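Local coordinates for cell surface protein (Putative S-layer protein) (Clostridioides difficile R20291, PDB 5NJL) that probably serves as an S-layer protein of the bacterial cell wall and mediates cell adhesion in vitro, with an extended three-domain fold, at residues S19-L24 with D58-L63; S49-I54 with I74-D79; N109-K114 with I164-N169; Y123-V128 with E183-N188. All coordinates share one frame; numbering follows the deposited sequence.

Contact 1: residues S19-L24 with D58-L63; sequences SKVRDL and DELEKL. With SO4 (sulfate ion), chain B.
Arg-22 and Glu-61 face each other across two neighbouring helices, and on the side toward the sheet Val-21 meets Leu-60. The polar pair is a long salt bridge, with Arg-22 NH1 3.5 Å from Glu-61 OE2. The guanidinium and carboxylate planes stand 78° apart, so the groups do not lie flat side by side and a single nitrogen-oxygen pair carries the contact. Arg-22 gets there by sending CG away from its own backbone N (chi1 174°) and then bending at chi3 (-66°), which swings the guanidinium toward the other helix. Glu-61 runs extended beyond CG and offers OE2 from its end. The other terminal nitrogen of Arg-22 serves a sulfate, probably from the crystallisation liquor: NH2 lies 3.0 Å from its O1, which sits at the guanidinium edge and near its plane. Ser-19 OG also approaches this O1, but the modelled separation is too short to be trusted.

On the buried side, Val-21 CG1 and Leu-60 CD2 touch at 4.3 Å, a loose van der Waals contact. The small interface, 103 Å² over both segments, agrees with CA atoms no closer than 8.9 Å, between Arg-22 and Asp-58. Both side chains also pack on the strands: Val-21 on Ile-42 and Ile-77, Leu-60 on Val-44 and Val-75. Two helices side by side on one face of a mixed sheet form a two-layer alpha/beta sandwich.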
loop_
_atom_site.group_PDB
_atom_site.type_symbol
_atom_site.label_atom_id
_atom_site.label_comp_id
_atom_site.label_asym_id
_atom_site.label_seq_id
_atom_site.Cartn_x
_atom_site.Cartn_y
_atom_site.Cartn_z
ATOM N N SER A 19 12.145 16.074 5.622
ATOM C CA SER A 19 12.696 16.180 4.288
ATOM C C SER A 19 12.037 15.230 3.298
ATOM O O SER A 19 11.686 15.642 2.181
ATOM C CB SER A 19 14.204 15.973 4.314
ATOM O OG SER A 19 14.767 16.946 5.167
ATOM N N LYS A 20 11.851 13.983 3.708
ATOM C CA LYS A 20 11.201 12.988 2.839
ATOM C C LYS A 20 9.728 13.296 2.597
ATOM O O LYS A 20 9.270 13.230 1.461
ATOM C CB LYS A 20 11.359 11.576 3.407
ATOM C CG LYS A 20 12.798 11.072 3.338
ATOM C CD LYS A 20 12.909 9.600 3.755
ATOM C CE LYS A 20 14.253 8.984 3.368
ATOM N NZ LYS A 20 15.288 9.263 4.405
ATOM N N VAL A 21 8.992 13.644 3.647
ATOM C CA VAL A 21 7.565 13.947 3.516
ATOM C C VAL A 21 7.339 15.234 2.697
ATOM O O VAL A 21 6.366 15.331 1.931
ATOM C CB VAL A 21 6.879 14.014 4.870
ATOM C CG1 VAL A 21 5.421 14.428 4.748
ATOM C CG2 VAL A 21 6.960 12.666 5.546
ATOM N N ARG A 22 8.231 16.206 2.836
ATOM C CA ARG A 22 8.149 17.416 2.015
ATOM C C ARG A 22 8.178 17.045 0.532
ATOM O O ARG A 22 7.342 17.548 -0.267
ATOM C CB ARG A 22 9.277 18.417 2.349
ATOM C CG ARG A 22 9.335 19.650 1.435
ATOM C CD ARG A 22 10.587 20.524 1.620
ATOM N NE ARG A 22 10.654 21.166 2.950
ATOM C CZ ARG A 22 11.563 20.899 3.905
ATOM N NH1 ARG A 22 11.505 21.530 5.063
ATOM N NH2 ARG A 22 12.525 19.998 3.732
ATOM N N ASP A 23 9.115 16.165 0.165
ATOM C CA ASP A 23 9.225 15.737 -1.232
ATOM C C ASP A 23 7.977 14.961 -1.699
ATOM O O ASP A 23 7.498 15.192 -2.815
ATOM C CB ASP A 23 10.537 14.970 -1.476
ATOM C CG ASP A 23 11.788 15.855 -1.303
ATOM O OD1 ASP A 23 11.682 17.107 -1.344
ATOM O OD2 ASP A 23 12.888 15.290 -1.124
ATOM N N LEU A 24 7.430 14.087 -0.847
ATOM C CA LEU A 24 6.198 13.358 -1.159
ATOM C C LEU A 24 5.029 14.284 -1.368
ATOM O O LEU A 24 4.235 14.089 -2.292
ATOM C CB LEU A 24 5.820 12.377 -0.053
ATOM C CG LEU A 24 6.772 11.184 0.156
ATOM C CD1 LEU A 24 6.239 10.386 1.311
ATOM C CD2 LEU A 24 6.942 10.318 -1.094
ATOM N N ASP A 58 4.342 22.246 6.562
ATOM C CA ASP A 58 4.470 23.065 7.768
ATOM C C ASP A 58 3.559 22.605 8.894
ATOM O O ASP A 58 3.916 22.746 10.063
ATOM C CB ASP A 58 4.264 24.571 7.523
ATOM C CG ASP A 58 4.474 25.372 8.809
ATOM O OD1 ASP A 58 5.619 25.353 9.316
ATOM O OD2 ASP A 58 3.499 25.921 9.361
ATOM N N GLU A 59 2.424 21.992 8.575
ATOM C CA GLU A 59 1.578 21.456 9.629
ATOM C C GLU A 59 2.307 20.382 10.443
ATOM O O GLU A 59 2.156 20.329 11.672
ATOM C CB GLU A 59 0.271 20.897 9.084
ATOM C CG GLU A 59 -0.642 21.954 8.493
ATOM C CD GLU A 59 -1.908 21.329 7.952
ATOM O OE1 GLU A 59 -2.713 20.819 8.756
ATOM O OE2 GLU A 59 -2.065 21.332 6.727
ATOM N N LEU A 60 3.080 19.543 9.754
ATOM C CA LEU A 60 3.888 18.515 10.421
ATOM C C LEU A 60 5.050 19.148 11.174
ATOM O O LEU A 60 5.306 18.794 12.318
ATOM C CB LEU A 60 4.399 17.473 9.424
ATOM C CG LEU A 60 5.417 16.466 9.959
ATOM C CD1 LEU A 60 4.782 15.627 11.041
ATOM C CD2 LEU A 60 5.916 15.606 8.817
ATOM N N GLU A 61 5.770 20.054 10.524
ATOM C CA GLU A 61 6.888 20.751 11.181
ATOM C C GLU A 61 6.475 21.441 12.469
ATOM O O GLU A 61 7.159 21.304 13.488
ATOM C CB GLU A 61 7.563 21.734 10.255
ATOM C CG GLU A 61 8.286 21.070 9.125
ATOM C CD GLU A 61 8.751 22.048 8.076
ATOM O OE1 GLU A 61 7.926 22.509 7.217
ATOM O OE2 GLU A 61 9.963 22.333 8.097
ATOM N N LYS A 62 5.352 22.148 12.448
ATOM C CA LYS A 62 4.853 22.796 13.663
ATOM C C LYS A 62 4.601 21.811 14.822
ATOM O O LYS A 62 4.934 22.094 15.979
ATOM C CB LYS A 62 3.580 23.587 13.382
ATOM C CG LYS A 62 3.192 24.541 14.501
ATOM C CD LYS A 62 1.953 25.361 14.150
ATOM C CE LYS A 62 1.478 26.136 15.384
ATOM N NZ LYS A 62 0.223 26.890 15.117
ATOM N N LEU A 63 3.998 20.673 14.504
ATOM C CA LEU A 63 3.668 19.668 15.495
ATOM C C LEU A 63 4.918 18.985 16.039
ATOM O O LEU A 63 5.018 18.788 17.248
ATOM C CB LEU A 63 2.682 18.634 14.929
ATOM C CG LEU A 63 1.253 19.156 14.727
ATOM C CD1 LEU A 63 0.427 18.247 13.824
ATOM C CD2 LEU A 63 0.533 19.309 16.062
HETATM S S SO4 B . 16.137 19.129 2.627
HETATM O O1 SO4 B . 15.323 18.891 3.823
HETATM O O2 SO4 B . 16.524 20.565 2.635
HETATM O O3 SO4 B . 17.350 18.272 2.678
HETATM O O4 SO4 B . 15.372 18.802 1.397
#

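Contact 2: residues S49-I54 with I74-D79; sequences SKLKII and IVTITD. With SO4 (sulfate ion), chain K.
Leu-51, beside strand 52-54, reaches across to Ile-74 and Thr-76 on strand 72-79 of the mixed five-stranded sheet in a two-layer alpha/beta domain. Strand 40-45 lies between the two segments and takes backbone bonds from both, pairing Lys-52 with Val-44 on one flank and Ile-74 with Gly-45 and Thr-76 with Lys-43 on the other. The contact is therefore made by side chains spanning an intervening strand, and the nearest CA atoms, those of Leu-51 and Ile-74, are 7.6 Å apart.

The apolar contacts all come from the two methyls of Leu-51. CD1 meets Thr-76 CG2 at 3.7 Å, the two side chains approaching tip to tip. CD2 lies 4.1 Å from Ile-74 CB and 3.9 Å from Ile-74 O, so the leucine covers part of the strand backbone as well as its side chain. Thr-76 supplies its methyl because CG2 stands anti to the carbonyl carbon, with OG1 between backbone N and carbonyl carbon (chi1 69°). Ile-74 and Thr-76 share a sheet face; Val-75 and Ile-77 turn to the other, helix-covered face.

A further polar contact lies at the outer edge of strand 52-54, an outermost strand of the sheet within the chain. A sulfate, probably from the crystallisation liquor, has settled there, and Ile-53 N donates to its O3 at 2.8 Å with an N-H...O angle of 160°.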
loop_
_atom_site.group_PDB
_atom_site.type_symbol
_atom_site.label_atom_id
_atom_site.label_comp_id
_atom_site.label_asym_id
_atom_site.label_seq_id
_atom_site.Cartn_x
_atom_site.Cartn_y
_atom_site.Cartn_z
ATOM N N SER A 49 -5.937 6.772 16.669
ATOM C CA SER A 49 -7.348 7.176 16.698
ATOM C C SER A 49 -7.592 8.679 16.572
ATOM O O SER A 49 -8.740 9.101 16.574
ATOM C CB SER A 49 -8.006 6.681 17.995
ATOM O OG SER A 49 -7.926 5.271 18.082
ATOM N N LYS A 50 -6.540 9.493 16.482
ATOM C CA LYS A 50 -6.711 10.943 16.406
ATOM C C LYS A 50 -5.928 11.531 15.226
ATOM O O LYS A 50 -5.388 12.630 15.314
ATOM C CB LYS A 50 -6.288 11.581 17.738
ATOM C CG LYS A 50 -7.059 11.055 18.947
ATOM C CD LYS A 50 -6.519 11.598 20.264
ATOM C CE LYS A 50 -6.932 13.044 20.496
ATOM N NZ LYS A 50 -6.896 13.384 21.944
ATOM N N LEU A 51 -5.875 10.797 14.117
ATOM C CA LEU A 51 -5.119 11.240 12.955
ATOM C C LEU A 51 -5.917 12.283 12.178
ATOM O O LEU A 51 -7.137 12.201 12.085
ATOM C CB LEU A 51 -4.781 10.057 12.051
ATOM C CG LEU A 51 -3.882 8.978 12.618
ATOM C CD1 LEU A 51 -3.786 7.837 11.621
ATOM C CD2 LEU A 51 -2.507 9.527 12.958
ATOM N N LYS A 52 -5.213 13.267 11.628
ATOM C CA LYS A 52 -5.819 14.301 10.796
ATOM C C LYS A 52 -5.000 14.483 9.535
ATOM O O LYS A 52 -3.780 14.462 9.588
ATOM C CB LYS A 52 -5.886 15.604 11.574
ATOM C CG LYS A 52 -7.056 15.622 12.545
ATOM C CD LYS A 52 -6.772 16.426 13.800
ATOM C CE LYS A 52 -8.018 16.475 14.679
ATOM N NZ LYS A 52 -7.680 16.828 16.083
ATOM N N ILE A 53 -5.684 14.652 8.405
ATOM C CA ILE A 53 -5.047 14.948 7.138
ATOM C C ILE A 53 -4.398 16.325 7.233
ATOM O O ILE A 53 -5.000 17.247 7.725
ATOM C CB ILE A 53 -6.052 14.913 5.948
ATOM C CG1 ILE A 53 -6.607 13.487 5.756
ATOM C CG2 ILE A 53 -5.378 15.369 4.652
ATOM C CD1 ILE A 53 -7.958 13.444 5.047
ATOM N N ILE A 54 -3.160 16.438 6.780
ATOM C CA ILE A 54 -2.507 17.736 6.624
ATOM C C ILE A 54 -2.396 18.028 5.158
ATOM O O ILE A 54 -2.290 17.103 4.365
ATOM C CB ILE A 54 -1.119 17.786 7.311
ATOM C CG1 ILE A 54 -0.105 16.814 6.684
ATOM C CG2 ILE A 54 -1.301 17.483 8.787
ATOM C CD1 ILE A 54 1.318 17.028 7.172
ATOM N N ILE A 74 2.183 10.476 15.690
ATOM C CA ILE A 74 2.098 9.412 14.689
ATOM C C ILE A 74 1.908 10.073 13.326
ATOM O O ILE A 74 1.083 10.961 13.210
ATOM C CB ILE A 74 0.888 8.480 14.962
ATOM C CG1 ILE A 74 0.953 7.872 16.375
ATOM C CG2 ILE A 74 0.811 7.358 13.926
ATOM C CD1 ILE A 74 2.076 6.878 16.567
ATOM N N VAL A 75 2.697 9.664 12.334
ATOM C CA VAL A 75 2.547 10.140 10.949
ATOM C C VAL A 75 2.237 8.921 10.068
ATOM O O VAL A 75 3.008 7.952 10.086
ATOM C CB VAL A 75 3.838 10.819 10.439
ATOM C CG1 VAL A 75 3.691 11.288 8.999
ATOM C CG2 VAL A 75 4.243 11.981 11.349
ATOM N N THR A 76 1.131 8.961 9.315
ATOM C CA THR A 76 0.863 7.917 8.297
ATOM C C THR A 76 0.986 8.466 6.885
ATOM O O THR A 76 0.631 9.612 6.628
ATOM C CB THR A 76 -0.493 7.230 8.503
ATOM O OG1 THR A 76 -1.569 8.125 8.217
ATOM C CG2 THR A 76 -0.618 6.734 9.946
ATOM N N ILE A 77 1.592 7.673 6.016
ATOM C CA ILE A 77 1.834 8.022 4.620
ATOM C C ILE A 77 1.031 7.013 3.789
ATOM O O ILE A 77 1.281 5.793 3.869
ATOM C CB ILE A 77 3.321 7.924 4.295
ATOM C CG1 ILE A 77 4.140 8.841 5.236
ATOM C CG2 ILE A 77 3.603 8.215 2.817
ATOM C CD1 ILE A 77 5.626 8.814 4.953
ATOM N N THR A 78 0.065 7.528 3.039
ATOM C CA THR A 78 -0.773 6.748 2.134
ATOM C C THR A 78 -0.557 7.226 0.680
ATOM O O THR A 78 -0.631 8.415 0.401
ATOM C CB THR A 78 -2.241 6.869 2.544
ATOM O OG1 THR A 78 -2.396 6.454 3.906
ATOM C CG2 THR A 78 -3.140 5.998 1.667
ATOM N N ASP A 79 -0.236 6.292 -0.211
ATOM C CA ASP A 79 -0.296 6.485 -1.665
ATOM C C ASP A 79 -1.764 6.433 -2.062
ATOM O O ASP A 79 -2.443 5.421 -1.839
ATOM C CB ASP A 79 0.570 5.390 -2.321
ATOM C CG ASP A 79 0.579 5.417 -3.832
ATOM O OD1 ASP A 79 -0.055 6.277 -4.488
ATOM O OD2 ASP A 79 1.276 4.551 -4.388
HETATM S S SO4 K . -9.462 14.742 8.447
HETATM O O1 SO4 K . -9.545 15.373 9.790
HETATM O O2 SO4 K . -9.313 15.781 7.397
HETATM O O3 SO4 K . -8.307 13.826 8.417
HETATM O O4 SO4 K . -10.684 13.953 8.178
#

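Contact 3: residues N109-K114 with I164-N169; sequences NSITEK and IDLTAN
Ile-111 touches both Ile-164 and Leu-166, and it does so with different branches. Its CB, directed from helix 101-115 toward the loop, divides the two approaches. CG2 stands anti to the backbone N and meets Leu-166 CD1 at 3.7 Å; this applies to one of two modelled conformers of the leucine. The same methyl also packs against Tyr-123 OH and Val-128 CG1. CG1 lies beside the backbone N (chi1 -68°), touching neither partner itself but carrying the chain onward. At the tip, CD1 lies 4.0 Å from Ile-164 CD1. In both pairs the side chains cross at about a right angle, so contact is between single methyls and not along their lengths.

The isoleucine also rests on Ala-130 and Ile-141. Helix 101-115 is thereby packed on strands 126-133 and 138-145 of the three-stranded antiparallel sheet, while the loop that follows its last strand closes over the same apolar core. Ile-164 shares Ile-141 with the helix, and both Ile-164 and Leu-166 lean on Leu-193.

The loop holds its shape through a type I beta turn from Asp-165 to Ala-168, with Ala-168 N bonded to Asp-165 O at 3.2 Å. An Asx turn overlaps it: Asp-165 OD1 accepts from Thr-167 N at 3.0 Å, 48° out of the carboxylate plane. Thr-167 OG1 donates to the same oxygen at 2.6 Å, on its syn side. Both donors approach from one face of the carboxylate, which limits its rotation, and the Leu-166 backbone between the bonded residues is paired with Ile-122.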
loop_
_atom_site.group_PDB
_atom_site.type_symbol
_atom_site.label_atom_id
_atom_site.label_comp_id
_atom_site.label_asym_id
_atom_site.label_seq_id
_atom_site.Cartn_x
_atom_site.Cartn_y
_atom_site.Cartn_z
ATOM N N ASN A 109 -14.272 -17.641 -19.120
ATOM C CA ASN A 109 -15.671 -18.005 -18.855
ATOM C C ASN A 109 -16.624 -16.888 -19.178
ATOM O O ASN A 109 -17.663 -17.120 -19.803
ATOM C CB ASN A 109 -15.869 -18.441 -17.410
ATOM C CG ASN A 109 -15.203 -19.761 -17.103
ATOM O OD1 ASN A 109 -15.049 -20.617 -17.974
ATOM N ND2 ASN A 109 -14.827 -19.946 -15.843
ATOM N N SER A 110 -16.279 -15.666 -18.786
ATOM C CA SER A 110 -17.129 -14.518 -19.066
ATOM C C SER A 110 -17.296 -14.248 -20.565
ATOM O O SER A 110 -18.413 -14.022 -21.058
ATOM C CB SER A 110 -16.569 -13.267 -18.386
ATOM O OG SER A 110 -17.275 -12.128 -18.835
ATOM N N ILE A 111 -16.180 -14.252 -21.294
ATOM C CA ILE A 111 -16.230 -14.044 -22.745
ATOM C C ILE A 111 -17.053 -15.145 -23.444
ATOM O O ILE A 111 -17.895 -14.850 -24.313
ATOM C CB ILE A 111 -14.819 -13.950 -23.359
ATOM C CG1 ILE A 111 -14.128 -12.661 -22.872
ATOM C CG2 ILE A 111 -14.912 -13.941 -24.887
ATOM C CD1 ILE A 111 -12.634 -12.607 -23.175
ATOM N N THR A 112 -16.823 -16.387 -23.049
ATOM C CA THR A 112 -17.529 -17.537 -23.638
ATOM C C THR A 112 -19.052 -17.359 -23.429
ATOM O O THR A 112 -19.842 -17.523 -24.360
ATOM C CB THR A 112 -17.001 -18.841 -23.024
ATOM O OG1 THR A 112 -15.613 -18.968 -23.323
ATOM C CG2 THR A 112 -17.736 -20.075 -23.529
ATOM N N GLU A 113 -19.442 -16.936 -22.225
ATOM C CA GLU A 113 -20.853 -16.673 -21.925
ATOM C C GLU A 113 -21.375 -15.468 -22.704
ATOM O O GLU A 113 -22.415 -15.555 -23.335
ATOM C CB GLU A 113 -21.062 -16.508 -20.413
ATOM C CG GLU A 113 -22.520 -16.332 -19.975
ATOM C CD GLU A 113 -23.393 -17.574 -20.163
ATOM O OE1 GLU A 113 -24.635 -17.430 -20.061
ATOM O OE2 GLU A 113 -22.866 -18.692 -20.405
ATOM N N LYS A 114 -20.650 -14.357 -22.688
ATOM C CA LYS A 114 -21.050 -13.182 -23.455
ATOM C C LYS A 114 -21.206 -13.449 -24.957
ATOM O O LYS A 114 -22.098 -12.877 -25.571
ATOM C CB LYS A 114 -20.073 -12.014 -23.269
ATOM C CG LYS A 114 -20.251 -11.217 -21.994
ATOM C CD LYS A 114 -19.083 -10.251 -21.851
ATOM C CE LYS A 114 -19.371 -9.081 -20.924
ATOM N NZ LYS A 114 -19.401 -9.491 -19.503
ATOM N N ILE A 164 -9.289 -6.753 -20.885
ATOM C CA ILE A 164 -9.704 -6.432 -22.237
ATOM C C ILE A 164 -11.238 -6.417 -22.313
ATOM O O ILE A 164 -11.925 -6.925 -21.415
ATOM C CB ILE A 164 -8.982 -7.289 -23.326
ATOM C CG1 ILE A 164 -8.967 -8.779 -23.044
ATOM C CG2 ILE A 164 -7.532 -6.880 -23.469
ATOM C CD1 ILE A 164 -10.326 -9.357 -22.877
ATOM N N ASP A 165 -11.774 -5.819 -23.374
ATOM C CA ASP A 165 -13.219 -5.694 -23.554
ATOM C C ASP A 165 -13.496 -5.809 -25.045
ATOM O O ASP A 165 -13.119 -4.928 -25.808
ATOM C CB ASP A 165 -13.645 -4.326 -23.007
ATOM C CG ASP A 165 -15.144 -4.052 -23.110
ATOM O OD1 ASP A 165 -15.958 -4.871 -23.635
ATOM O OD2 ASP A 165 -15.503 -2.941 -22.650
ATOM N N LEU A 166 -14.146 -6.901 -25.442
ATOM C CA LEU A 166 -14.429 -7.161 -26.856
ATOM C C LEU A 166 -15.578 -6.305 -27.412
ATOM O O LEU A 166 -15.799 -6.293 -28.626
ATOM C CB LEU A 166 -14.707 -8.646 -27.080
ATOM C CG LEU A 166 -13.578 -9.592 -26.682
ATOM C CD1 LEU A 166 -13.972 -11.040 -26.918
ATOM C CD2 LEU A 166 -12.307 -9.256 -27.432
ATOM N N THR A 167 -16.309 -5.582 -26.538
ATOM C CA THR A 167 -17.262 -4.572 -26.989
ATOM C C THR A 167 -16.598 -3.239 -27.344
ATOM O O THR A 167 -17.207 -2.431 -28.035
ATOM C CB THR A 167 -18.400 -4.305 -25.966
ATOM O OG1 THR A 167 -17.879 -3.618 -24.829
ATOM C CG2 THR A 167 -19.031 -5.588 -25.528
ATOM N N ALA A 168 -15.368 -3.002 -26.885
ATOM C CA ALA A 168 -14.622 -1.805 -27.210
ATOM C C ALA A 168 -13.900 -1.921 -28.563
ATOM O O ALA A 168 -13.595 -3.010 -29.058
ATOM C CB ALA A 168 -13.612 -1.488 -26.112
ATOM N N ASN A 169 -13.584 -0.768 -29.119
ATOM C CA ASN A 169 -12.858 -0.677 -30.372
ATOM C C ASN A 169 -11.449 -1.219 -30.203
ATOM O O ASN A 169 -10.712 -0.761 -29.326
ATOM C CB ASN A 169 -12.766 0.787 -30.820
ATOM C CG ASN A 169 -14.092 1.348 -31.307
ATOM O OD1 ASN A 169 -15.117 0.696 -31.277
ATOM N ND2 ASN A 169 -14.044 2.576 -31.827
#

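Contact 4: residues Y123-V128 with E183-N188; sequences YKVADV and EGFRVN
The carbonyl O of Phe-185, whose ring touches Val-125 across the contact, is gripped by the next side chain along. Arg-186 NE donates to it at 2.8 Å with an N-H...O angle of 163°, and Arg-186 NH2 adds a weak second bond at 3.4 Å. The oxygen lies close to the guanidinium plane, whereas NE is tilted 31° out of the carbonyl plane. To fold back in this way the arginine bends at both chi2 and chi3. Its NH1 is taken by the carbonyl oxygens of Thr-147 and Thr-149, so the guanidinium ties the loop to the turn beyond strand 138-145. A water is the polar bridge between the segments: it donates to Val-125 O at 3.2 Å and weakly accepts from Arg-186 NH2 at 3.1 Å.

Here the short, weakly bonded helix 122-125 runs into strand 126-133, an outermost strand of a three-stranded antiparallel sheet, and Val-125 and Asp-127 are paired through their backbones with Lys-146 and Arg-144. Segment 183-188, a loop passing into a 3-10 segment at 187-188, lies at this end of the sheet, Val-187 N bonding to Asp-145 OD1.

Two apolar pairs make the direct contact. Val-125 CG2 sits 4.1 Å from both CE2 and CD2 of Phe-185, oblique to the ring; the side chains cross at about a right angle. Phe-185 CG is anti to its backbone N (chi1 176°), which carries the ring toward the valine. Next to this pair, Ala-126 CB meets Val-187 CG1 at 3.8 Å, and Val-187 reaches on to Leu-143 and Thr-151.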
loop_
_atom_site.group_PDB
_atom_site.type_symbol
_atom_site.label_atom_id
_atom_site.label_comp_id
_atom_site.label_asym_id
_atom_site.label_seq_id
_atom_site.Cartn_x
_atom_site.Cartn_y
_atom_site.Cartn_z
ATOM N N TYR A 123 -18.141 -8.763 -30.964
ATOM C CA TYR A 123 -19.110 -9.847 -30.943
ATOM C C TYR A 123 -20.150 -9.799 -32.070
ATOM O O TYR A 123 -20.633 -10.851 -32.494
ATOM C CB TYR A 123 -19.869 -9.886 -29.627
ATOM C CG TYR A 123 -19.049 -10.163 -28.394
ATOM C CD1 TYR A 123 -18.632 -11.459 -28.088
ATOM C CD2 TYR A 123 -18.774 -9.144 -27.482
ATOM C CE1 TYR A 123 -17.918 -11.720 -26.932
ATOM C CE2 TYR A 123 -18.058 -9.391 -26.310
ATOM C CZ TYR A 123 -17.637 -10.670 -26.040
ATOM O OH TYR A 123 -16.932 -10.925 -24.887
ATOM N N LYS A 124 -20.475 -8.595 -32.531
ATOM C CA LYS A 124 -21.426 -8.401 -33.628
ATOM C C LYS A 124 -20.929 -8.942 -34.966
ATOM O O LYS A 124 -21.716 -9.441 -35.752
ATOM C CB LYS A 124 -21.741 -6.910 -33.792
ATOM C CG LYS A 124 -22.915 -6.611 -34.713
ATOM C CD LYS A 124 -23.230 -5.124 -34.702
ATOM C CE LYS A 124 -24.374 -4.791 -35.659
ATOM N NZ LYS A 124 -25.665 -5.447 -35.288
ATOM N N VAL A 125 -19.632 -8.812 -35.223
ATOM C CA VAL A 125 -19.060 -9.094 -36.531
ATOM C C VAL A 125 -18.134 -10.310 -36.567
ATOM O O VAL A 125 -17.611 -10.636 -37.634
ATOM C CB VAL A 125 -18.310 -7.849 -37.058
ATOM C CG1 VAL A 125 -19.312 -6.710 -37.243
ATOM C CG2 VAL A 125 -17.135 -7.448 -36.141
ATOM N N ALA A 126 -17.925 -10.960 -35.417
ATOM C CA ALA A 126 -16.993 -12.091 -35.322
ATOM C C ALA A 126 -17.492 -13.197 -34.417
ATOM O O ALA A 126 -18.159 -12.913 -33.406
ATOM C CB ALA A 126 -15.627 -11.593 -34.851
ATOM N N ASP A 127 -17.165 -14.448 -34.774
ATOM C CA ASP A 127 -17.328 -15.606 -33.900
ATOM C C ASP A 127 -16.160 -15.541 -32.914
ATOM O O ASP A 127 -15.042 -15.237 -33.317
ATOM C CB ASP A 127 -17.180 -16.949 -34.630
ATOM C CG ASP A 127 -18.055 -17.091 -35.839
ATOM O OD1 ASP A 127 -19.259 -16.706 -35.769
ATOM O OD2 ASP A 127 -17.517 -17.627 -36.849
ATOM N N VAL A 128 -16.404 -15.867 -31.652
ATOM C CA VAL A 128 -15.395 -15.670 -30.594
ATOM C C VAL A 128 -15.220 -16.957 -29.849
ATOM O O VAL A 128 -16.212 -17.599 -29.455
ATOM C CB VAL A 128 -15.818 -14.564 -29.586
ATOM C CG1 VAL A 128 -14.762 -14.395 -28.495
ATOM C CG2 VAL A 128 -16.016 -13.249 -30.302
ATOM N N GLU A 183 -17.552 -0.694 -42.390
ATOM C CA GLU A 183 -17.725 -1.641 -43.506
ATOM C C GLU A 183 -16.328 -1.900 -44.057
ATOM O O GLU A 183 -15.509 -1.001 -44.158
ATOM C CB GLU A 183 -18.731 -1.162 -44.577
ATOM C CG GLU A 183 -20.159 -1.642 -44.309
ATOM C CD GLU A 183 -21.231 -0.946 -45.144
ATOM O OE1 GLU A 183 -20.920 0.026 -45.867
ATOM O OE2 GLU A 183 -22.408 -1.372 -45.069
ATOM N N GLY A 184 -16.020 -3.161 -44.291
ATOM C CA GLY A 184 -14.663 -3.535 -44.662
ATOM C C GLY A 184 -13.769 -3.969 -43.497
ATOM O O GLY A 184 -12.712 -4.527 -43.732
ATOM N N PHE A 185 -14.169 -3.710 -42.251
ATOM C CA PHE A 185 -13.408 -4.200 -41.079
ATOM C C PHE A 185 -13.199 -5.719 -41.162
ATOM O O PHE A 185 -14.130 -6.442 -41.466
ATOM C CB PHE A 185 -14.157 -3.877 -39.798
ATOM C CG PHE A 185 -13.498 -4.428 -38.556
ATOM C CD1 PHE A 185 -12.445 -3.747 -37.963
ATOM C CD2 PHE A 185 -13.908 -5.627 -38.007
ATOM C CE1 PHE A 185 -11.824 -4.245 -36.827
ATOM C CE2 PHE A 185 -13.292 -6.139 -36.870
ATOM C CZ PHE A 185 -12.252 -5.441 -36.275
ATOM N N ARG A 186 -11.980 -6.181 -40.914
ATOM C CA ARG A 186 -11.674 -7.613 -40.844
ATOM C C ARG A 186 -10.889 -7.844 -39.548
ATOM O O ARG A 186 -10.045 -7.005 -39.170
ATOM C CB ARG A 186 -10.833 -8.074 -42.034
ATOM C CG ARG A 186 -11.494 -7.948 -43.411
ATOM C CD ARG A 186 -12.554 -9.015 -43.638
ATOM N NE ARG A 186 -13.855 -8.685 -43.070
ATOM C CZ ARG A 186 -14.925 -9.491 -43.062
ATOM N NH1 ARG A 186 -14.884 -10.692 -43.614
ATOM N NH2 ARG A 186 -16.063 -9.077 -42.503
ATOM N N VAL A 187 -11.153 -8.956 -38.867
ATOM C CA VAL A 187 -10.494 -9.183 -37.558
ATOM C C VAL A 187 -8.978 -9.323 -37.667
ATOM O O VAL A 187 -8.261 -9.048 -36.688
ATOM C CB VAL A 187 -11.086 -10.362 -36.764
ATOM C CG1 VAL A 187 -12.533 -10.060 -36.387
ATOM C CG2 VAL A 187 -10.955 -11.678 -37.492
ATOM N N ASN A 188 -8.461 -9.769 -38.815
ATOM C CA ASN A 188 -7.002 -9.886 -38.964
ATOM C C ASN A 188 -6.266 -8.545 -38.980
ATOM O O ASN A 188 -5.072 -8.551 -38.928
ATOM C CB ASN A 188 -6.563 -10.750 -40.154
ATOM C CG ASN A 188 -6.840 -10.113 -41.506
ATOM O OD1 ASN A 188 -7.642 -9.190 -41.658
ATOM N ND2 ASN A 188 -6.180 -10.650 -42.510
HETATM O O HOH W 1 -18.231 -10.475 -40.730
#

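In the fold
The four contacts fall into two groups. Contacts 1 and 2, centres 12 Å apart, belong to one two-layer alpha/beta domain and pack on each other, Leu-60 CD1 lying 3.7 Å from Val-75 CG2. Contacts 3 and 4, centres 13 Å apart, serve the three-stranded sheet, meeting where Leu-166 CB touches Tyr-123 CE2 at 3.5 Å. Between the groups the nearest atoms are at least about 23 Å apart, as suits an elongated chain. Contacts 1 and 2 are partly buried, and both carry sulfates at their outer sides; 3 and 4 are buried. All four have apolar pairs; contact 1 adds a salt bridge and contact 4 a weakly held bridging water.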